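Local coordinates for putative methyl-accepting chemotaxis signal transduction protein (Campylobacter jejuni subsp. jejuni serotype O:2, PDB 4XMR) that probably senses amino acids such as isoleucine through a tandem PAS sensory domain and signals across the membrane to direct chemotaxis, at residues L108-T112 / K113-Q117; S243-I247 / N248-Y252. All coordinates share one frame; numbering follows the deposited sequence.

Contact 1: residues L108-T112 / K113-Q117; sequences LDIKT and KDWYQ. With ILE (isoleucine), chain E.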
ATOM      1  N   LEU B 108       8.039   3.381 -31.214  1.00 28.00           N
ATOM      2  CA  LEU B 108       6.977   2.900 -30.333  1.00 24.97           C
ATOM      3  C   LEU B 108       5.593   3.501 -30.602  1.00 29.83           C
ATOM      4  O   LEU B 108       4.655   3.250 -29.844  1.00 28.74           O
ATOM      5  CB  LEU B 108       7.377   3.073 -28.864  1.00 24.16           C
ATOM      6  CG  LEU B 108       8.537   2.167 -28.451  1.00 22.77           C
ATOM      7  CD1 LEU B 108       8.950   2.392 -27.003  1.00 24.20           C
ATOM      8  CD2 LEU B 108       8.167   0.707 -28.682  1.00 27.25           C
ATOM      9  N   ASP B 109       5.479   4.285 -31.674  1.00 29.49           N
ATOM     10  CA  ASP B 109       4.187   4.800 -32.158  1.00 30.12           C
ATOM     11  C   ASP B 109       3.372   5.513 -31.085  1.00 29.34           C
ATOM     12  O   ASP B 109       2.192   5.219 -30.906  1.00 30.02           O
ATOM     13  CB  ASP B 109       3.331   3.664 -32.721  1.00 32.78           C
ATOM     14  CG  ASP B 109       3.966   2.982 -33.914  1.00 44.17           C
ATOM     15  OD1 ASP B 109       4.607   3.673 -34.733  1.00 53.26           O
ATOM     16  OD2 ASP B 109       3.818   1.747 -34.032  1.00 49.13           O
ATOM     17  N   ILE B 110       3.980   6.452 -30.375  1.00 25.65           N
ATOM     18  CA  ILE B 110       3.339   6.968 -29.172  1.00 25.39           C
ATOM     19  C   ILE B 110       2.233   7.994 -29.398  1.00 29.47           C
ATOM     20  O   ILE B 110       1.286   8.048 -28.617  1.00 30.30           O
ATOM     21  CB  ILE B 110       4.360   7.548 -28.195  1.00 23.73           C
ATOM     22  CG1 ILE B 110       4.970   8.831 -28.761  1.00 24.91           C
ATOM     23  CG2 ILE B 110       5.407   6.500 -27.892  1.00 22.83           C
ATOM     24  CD1 ILE B 110       5.761   9.619 -27.763  1.00 23.52           C
ATOM     25  N   LYS B 111       2.339   8.791 -30.460  1.00 28.48           N
ATOM     26  CA  LYS B 111       1.446   9.938 -30.620  1.00 28.82           C
ATOM     27  C   LYS B 111      -0.002   9.549 -30.892  1.00 28.01           C
ATOM     28  O   LYS B 111      -0.897  10.384 -30.807  1.00 30.58           O
ATOM     29  CB  LYS B 111       1.958  10.901 -31.696  1.00 31.35           C
ATOM     30  CG  LYS B 111       3.216  11.650 -31.295  1.00 35.60           C
ATOM     31  CD  LYS B 111       3.582  12.710 -32.316  1.00 44.23           C
ATOM     32  CE  LYS B 111       2.559  13.832 -32.342  1.00 47.56           C
ATOM     33  NZ  LYS B 111       2.953  14.908 -33.293  1.00 56.18           N
ATOM     34  N   THR B 112      -0.231   8.282 -31.210  1.00 25.48           N
ATOM     35  CA  THR B 112      -1.585   7.813 -31.444  1.00 26.23           C
ATOM     36  C   THR B 112      -2.081   6.933 -30.300  1.00 28.66           C
ATOM     37  O   THR B 112      -3.134   6.312 -30.405  1.00 31.66           O
ATOM     38  CB  THR B 112      -1.697   7.045 -32.789  1.00 31.51           C
ATOM     39  OG1 THR B 112      -0.650   6.069 -32.868  1.00 38.76           O
ATOM     40  CG2 THR B 112      -1.594   8.007 -33.988  1.00 31.15           C
ATOM     41  N   LYS B 113      -1.329   6.892 -29.205  1.00 26.60           N
ATOM     42  CA  LYS B 113      -1.704   6.064 -28.062  1.00 23.13           C
ATOM     43  C   LYS B 113      -2.505   6.828 -27.019  1.00 24.04           C
ATOM     44  O   LYS B 113      -2.323   8.031 -26.844  1.00 23.79           O
ATOM     45  CB  LYS B 113      -0.472   5.414 -27.430  1.00 30.27           C
ATOM     46  CG  LYS B 113       0.074   4.306 -28.299  1.00 37.65           C
ATOM     47  CD  LYS B 113       1.224   3.575 -27.656  1.00 37.43           C
ATOM     48  CE  LYS B 113       1.697   2.424 -28.538  1.00 36.03           C
ATOM     49  NZ  LYS B 113       2.876   1.706 -27.970  1.00 42.77           N
ATOM     50  N   ASP B 114      -3.403   6.119 -26.342  1.00 26.48           N
ATOM     51  CA  ASP B 114      -4.311   6.745 -25.390  1.00 24.49           C
ATOM     52  C   ASP B 114      -3.581   7.406 -24.228  1.00 19.67           C
ATOM     53  O   ASP B 114      -3.915   8.533 -23.851  1.00 20.43           O
ATOM     54  CB  ASP B 114      -5.350   5.739 -24.877  1.00 28.62           C
ATOM     55  CG  ASP B 114      -6.634   5.755 -25.693  1.00 36.82           C
ATOM     56  OD1 ASP B 114      -6.617   6.269 -26.830  1.00 37.40           O
ATOM     57  OD2 ASP B 114      -7.661   5.251 -25.194  1.00 49.92           O
ATOM     58  N   TRP B 115      -2.574   6.732 -23.669  1.00 19.47           N
ATOM     59  CA  TRP B 115      -1.850   7.315 -22.540  1.00 18.74           C
ATOM     60  C   TRP B 115      -1.229   8.642 -22.938  1.00 17.04           C
ATOM     61  O   TRP B 115      -1.110   9.553 -22.120  1.00 16.55           O
ATOM     62  CB  TRP B 115      -0.795   6.361 -21.950  1.00 16.17           C
ATOM     63  CG  TRP B 115       0.354   5.979 -22.861  1.00 15.78           C
ATOM     64  CD1 TRP B 115       0.497   4.800 -23.542  1.00 15.64           C
ATOM     65  CD2 TRP B 115       1.531   6.751 -23.149  1.00 14.34           C
ATOM     66  NE1 TRP B 115       1.671   4.800 -24.250  1.00 16.68           N
ATOM     67  CE2 TRP B 115       2.321   5.989 -24.031  1.00 14.83           C
ATOM     68  CE3 TRP B 115       1.983   8.022 -22.765  1.00 13.72           C
ATOM     69  CZ2 TRP B 115       3.541   6.446 -24.525  1.00 15.15           C
ATOM     70  CZ3 TRP B 115       3.194   8.472 -23.254  1.00 14.90           C
ATOM     71  CH2 TRP B 115       3.959   7.689 -24.126  1.00 14.36           C
ATOM     72  N   TYR B 116      -0.862   8.755 -24.209  1.00 16.78           N
ATOM     73  CA  TYR B 116      -0.251   9.975 -24.704  1.00 16.63           C
ATOM     74  C   TYR B 116      -1.335  11.008 -25.015  1.00 17.41           C
ATOM     75  O   TYR B 116      -1.328  12.116 -24.476  1.00 18.67           O
ATOM     76  CB  TYR B 116       0.617   9.673 -25.932  1.00 19.13           C
ATOM     77  CG  TYR B 116       1.383  10.859 -26.469  1.00 18.77           C
ATOM     78  CD1 TYR B 116       0.843  11.666 -27.456  1.00 20.40           C
ATOM     79  CD2 TYR B 116       2.654  11.165 -25.993  1.00 16.84           C
ATOM     80  CE1 TYR B 116       1.535  12.742 -27.946  1.00 21.62           C
ATOM     81  CE2 TYR B 116       3.355  12.245 -26.482  1.00 19.14           C
ATOM     82  CZ  TYR B 116       2.788  13.030 -27.456  1.00 19.27           C
ATOM     83  OH  TYR B 116       3.479  14.109 -27.951  1.00 21.93           O
ATOM     84  N   GLN B 117      -2.284  10.638 -25.866  1.00 20.11           N
ATOM     85  CA  GLN B 117      -3.292  11.594 -26.303  1.00 22.47           C
ATOM     86  C   GLN B 117      -4.201  12.078 -25.176  1.00 20.09           C
ATOM     87  O   GLN B 117      -4.538  13.257 -25.111  1.00 22.78           O
ATOM     88  CB  GLN B 117      -4.090  11.038 -27.479  1.00 29.17           C
ATOM     89  CG  GLN B 117      -3.296  11.064 -28.774  1.00 32.20           C
ATOM     90  CD  GLN B 117      -2.951  12.478 -29.224  1.00 36.44           C
ATOM     91  OE1 GLN B 117      -3.778  13.390 -29.144  1.00 49.78           O
ATOM     92  NE2 GLN B 117      -1.726  12.666 -29.700  1.00 41.80           N
TER
HETATM   93  N   ILE E 301       3.461   0.758 -22.119  1.00 18.04           N
HETATM   94  CA  ILE E 301       3.659   1.804 -23.109  1.00 18.60           C
HETATM   95  C   ILE E 301       3.005   1.356 -24.408  1.00 19.77           C
HETATM   96  O   ILE E 301       2.640   2.170 -25.248  1.00 22.92           O
HETATM   97  CB  ILE E 301       5.164   2.131 -23.303  1.00 16.76           C
HETATM   98  CG1 ILE E 301       5.321   3.445 -24.074  1.00 19.03           C
HETATM   99  CG2 ILE E 301       5.899   0.987 -23.988  1.00 21.05           C
HETATM  100  CD1 ILE E 301       6.739   3.990 -24.081  1.00 21.36           C
HETATM  101  OXT ILE E 301       2.799   0.157 -24.615  1.00 19.87           O
HETATM  102  O   HOH W   1      -5.137   7.584 -29.625  1.00 42.36           O
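Lys113 reaches back along the loop 108-112, and its whole side chain follows a row of carbonyl groups. Its CB sits 3.4 Å from Ile110 O. CG leaves anti to the carbonyl carbon (chi1 -73°) and comes 3.5 Å from Asp109 O. The rest of the chain is fully extended. CD passes 3.1 Å from the carboxylate atom O of the bound isoleucine, and CE is near both that atom and Leu108 O. At the tip, NZ donates to Leu108 O at 3.0 Å, in the plane of that carbonyl and nearly in line with it (C=O...N 160°). NZ also gives a 2.8 Å bond to the isoleucine O. Thr134 OG1 is a further partner of NZ.

This is the ligand pocket of a Cache-type (PDC) sensor domain, at the point where the loop after strand 103-105 turns into helix 114-120. Trp115 NE1 meets the same isoleucine O at 3.0 Å, coming from the ring edge near its plane. One ligand oxygen is thus gripped by an ammonium group and an indole N-H. The likely positive charge of Lys113 would balance the carboxylate. Leu108 adds its CD1 against the ligand's CD1.

Behind the pocket, Ile110 touches two rings obliquely, CG2 at Trp115 CZ2 and CD1 at Tyr116 CE2. Ile110 O takes the Lys113 N-H at 2.9 Å, with the donor 55° out of the carbonyl plane. Lys113 is also the N-cap residue, so its O receives the Gln117 N-H while its side chain serves the ligand. Lys111 lies alongside Tyr116, CG beside CE1, and sends NZ on to Asn86. Gln117 folds back at chi2, and its NE2 bonds Lys111 O at 2.7 Å.

Contact 2: residues S243-I247 / N248-Y252; sequences SADII and NKPIY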
ATOM      1  N   SER B 243     -21.607 -19.002  -0.884  1.00 14.64           N
ATOM      2  CA  SER B 243     -22.666 -19.997  -0.997  1.00 16.17           C
ATOM      3  C   SER B 243     -23.801 -19.706  -0.016  1.00 13.26           C
ATOM      4  O   SER B 243     -23.554 -19.355   1.143  1.00 14.92           O
ATOM      5  CB  SER B 243     -22.106 -21.384  -0.701  1.00 20.24           C
ATOM      6  OG  SER B 243     -23.142 -22.326  -0.547  1.00 28.51           O
ATOM      7  N   ALA B 244     -25.045 -19.879  -0.459  1.00 15.68           N
ATOM      8  CA  ALA B 244     -26.195 -19.711   0.430  1.00 15.02           C
ATOM      9  C   ALA B 244     -26.113 -20.678   1.613  1.00 14.87           C
ATOM     10  O   ALA B 244     -26.600 -20.378   2.705  1.00 15.16           O
ATOM     11  CB  ALA B 244     -27.495 -19.911  -0.339  1.00 18.77           C
ATOM     12  N   ASP B 245     -25.485 -21.829   1.384  1.00 15.39           N
ATOM     13  CA  ASP B 245     -25.324 -22.846   2.420  1.00 17.10           C
ATOM     14  C   ASP B 245     -24.189 -22.540   3.398  1.00 16.78           C
ATOM     15  O   ASP B 245     -24.013 -23.250   4.386  1.00 18.92           O
ATOM     16  CB  ASP B 245     -25.152 -24.245   1.819  1.00 19.76           C
ATOM     17  CG  ASP B 245     -26.455 -24.831   1.320  1.00 26.03           C
ATOM     18  OD1 ASP B 245     -27.511 -24.192   1.501  1.00 26.65           O
ATOM     19  OD2 ASP B 245     -26.422 -25.946   0.761  1.00 33.20           O
ATOM     20  N   ILE B 246     -23.417 -21.496   3.115  0.50 16.55           N
ATOM     21  CA  ILE B 246     -22.446 -21.005   4.084  0.50 17.07           C
ATOM     22  C   ILE B 246     -23.055 -19.840   4.861  0.50 15.92           C
ATOM     23  O   ILE B 246     -22.860 -19.714   6.072  0.50 19.76           O
ATOM     24  CB  ILE B 246     -21.103 -20.631   3.422  0.50 19.27           C
ATOM     25  CG1 ILE B 246     -20.366 -21.905   3.000  0.50 21.99           C
ATOM     26  CG2 ILE B 246     -20.235 -19.824   4.377  0.50 19.51           C
ATOM     27  CD1 ILE B 246     -19.076 -21.662   2.267  0.50 28.77           C
ATOM     28  N   ILE B 247     -23.823 -19.007   4.162  1.00 14.69           N
ATOM     29  CA  ILE B 247     -24.556 -17.922   4.812  1.00 15.11           C
ATOM     30  C   ILE B 247     -25.532 -18.498   5.853  1.00 16.20           C
ATOM     31  O   ILE B 247     -25.617 -18.022   6.990  1.00 20.05           O
ATOM     32  CB  ILE B 247     -25.329 -17.066   3.775  1.00 17.78           C
ATOM     33  CG1 ILE B 247     -24.360 -16.383   2.783  1.00 24.33           C
ATOM     34  CG2 ILE B 247     -26.255 -16.070   4.486  1.00 18.59           C
ATOM     35  CD1 ILE B 247     -23.414 -15.384   3.419  1.00 35.75           C
ATOM     36  N   ASN B 248     -26.245 -19.546   5.447  1.00 14.89           N
ATOM     37  CA  ASN B 248     -27.213 -20.228   6.302  1.00 14.62           C
ATOM     38  C   ASN B 248     -26.854 -21.700   6.271  1.00 14.65           C
ATOM     39  O   ASN B 248     -27.243 -22.426   5.358  1.00 14.89           O
ATOM     40  CB  ASN B 248     -28.638 -20.017   5.768  1.00 14.70           C
ATOM     41  CG  ASN B 248     -29.693 -20.710   6.604  1.00 14.50           C
ATOM     42  OD1 ASN B 248     -29.389 -21.352   7.608  1.00 15.58           O
ATOM     43  ND2 ASN B 248     -30.951 -20.585   6.189  1.00 15.73           N
ATOM     44  N   LYS B 249     -26.069 -22.133   7.252  1.00 15.86           N
ATOM     45  CA  LYS B 249     -25.565 -23.498   7.265  1.00 16.87           C
ATOM     46  C   LYS B 249     -26.674 -24.489   7.590  1.00 17.53           C
ATOM     47  O   LYS B 249     -27.208 -24.462   8.677  1.00 20.86           O
ATOM     48  CB  LYS B 249     -24.449 -23.607   8.298  1.00 18.07           C
ATOM     49  CG  LYS B 249     -23.815 -24.963   8.364  1.00 27.01           C
ATOM     50  CD  LYS B 249     -22.758 -25.050   9.450  1.00 31.29           C
ATOM     51  CE  LYS B 249     -22.491 -26.499   9.840  1.00 38.88           C
ATOM     52  NZ  LYS B 249     -21.920 -27.303   8.724  1.00 48.08           N
ATOM     53  N   PRO B 250     -27.002 -25.378   6.649  1.00 15.77           N
ATOM     54  CA  PRO B 250     -28.144 -26.259   6.939  1.00 17.33           C
ATOM     55  C   PRO B 250     -27.828 -27.313   7.988  1.00 17.69           C
ATOM     56  O   PRO B 250     -26.714 -27.825   8.050  1.00 19.96           O
ATOM     57  CB  PRO B 250     -28.434 -26.932   5.597  1.00 19.29           C
ATOM     58  CG  PRO B 250     -27.192 -26.759   4.789  1.00 24.20           C
ATOM     59  CD  PRO B 250     -26.497 -25.527   5.275  1.00 17.78           C
ATOM     60  N   ILE B 251     -28.813 -27.642   8.808  1.00 15.39           N
ATOM     61  CA  ILE B 251     -28.622 -28.683   9.802  1.00 15.48           C
ATOM     62  C   ILE B 251     -28.428 -30.050   9.127  1.00 15.96           C
ATOM     63  O   ILE B 251     -27.692 -30.907   9.626  1.00 18.72           O
ATOM     64  CB  ILE B 251     -29.801 -28.701  10.779  1.00 16.34           C
ATOM     65  CG1 ILE B 251     -29.773 -27.455  11.670  1.00 17.69           C
ATOM     66  CG2 ILE B 251     -29.829 -29.988  11.599  1.00 20.43           C
ATOM     67  CD1 ILE B 251     -31.105 -27.169  12.319  1.00 22.02           C
ATOM     68  N   TYR B 252     -29.092 -30.241   7.987  1.00 14.48           N
ATOM     69  CA  TYR B 252     -28.939 -31.446   7.173  1.00 16.53           C
ATOM     70  C   TYR B 252     -28.429 -31.053   5.797  1.00 17.77           C
ATOM     71  O   TYR B 252     -29.097 -30.319   5.073  1.00 19.55           O
ATOM     72  CB  TYR B 252     -30.262 -32.232   7.097  1.00 14.52           C
ATOM     73  CG  TYR B 252     -30.614 -32.737   8.470  1.00 14.54           C
ATOM     74  CD1 TYR B 252     -29.866 -33.756   9.050  1.00 16.05           C
ATOM     75  CD2 TYR B 252     -31.630 -32.158   9.223  1.00 13.67           C
ATOM     76  CE1 TYR B 252     -30.122 -34.201  10.322  1.00 16.67           C
ATOM     77  CE2 TYR B 252     -31.903 -32.601  10.507  1.00 13.90           C
ATOM     78  CZ  TYR B 252     -31.145 -33.634  11.048  1.00 15.20           C
ATOM     79  OH  TYR B 252     -31.369 -34.089  12.325  1.00 17.70           O
TER
HETATM   80  O   HOH W   2     -28.986 -22.938   3.280  1.00 18.47           O
HETATM   81  O   HOH W   3     -25.511 -20.314   9.491  1.00 24.23           O
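Asn248 N donates to Ala244 O at 2.9 Å, with an N-H...O angle of 157°. The bond spans four residues and closes the short helix 244-247. Asn248 is the first residue to leave helical backbone angles. The helix follows directly on strand 236-243 of the five-stranded antiparallel sheet, the second sheet of this tandem PAS sensory domain. Ser243 is both the end of that strand and the N-cap. Its O takes two N-H groups, those of Ile246 and Ile247.

Past the helix the chain turns off and passes beside Asp245. Lys249 CA approaches Asp245 O at 3.3 Å in a CA-H...O contact. A longer one joins Asp245 CA to Asn248 O at 3.5 Å. These weak contacts have donor and acceptor reversed and lie where the outgoing backbone passes Asp245. Pro250 then lays its ring across the Asp245 side chain at about a right angle. Its CD meets Asp245 CB at 3.9 Å and its CG faces the carboxylate carbon. Asp245 CG stands anti to the carbonyl carbon (chi1 -76°), which brings the carboxylate past the proline ring.

The CB of Asn248 points away from the helix, and CG stands anti to the backbone N (chi1 180°). Of its side chain, CB is the atom near the helix, beside Ala244 O. Ile247 is buried, and its side chain packs on Tyr11 and Thr14 of the long helix 9-48. The exposed tail beyond Pro250 reaches the second subunit, where Ile251 packs on Phe5 of that chain.

Two waters bridge the turn. One gives a weak bond to Ile247 O and accepts from Lys249 N. The other donates to Asp245 OD1 at 2.6 Å and to Asn248 O at 2.8 Å.

Contact 1 and contact 2 lie on opposite sides of the chain's centre. Their centres are 52 Å apart and their nearest atoms about 37 Å apart, so they do not touch. Contact 1 belongs to the first sensor domain and lines the isoleucine pocket, together with Tyr131, Asp133, Thr134 and Asp160. Contact 2 follows the last strand of the second sheet, near the end of the chain, and holds no pocket residue. In the intact receptor this end probably leads toward the membrane. Residues 108-117 thus touch the ligand directly, while residues 243-252 form a surface turn near the C-terminal end.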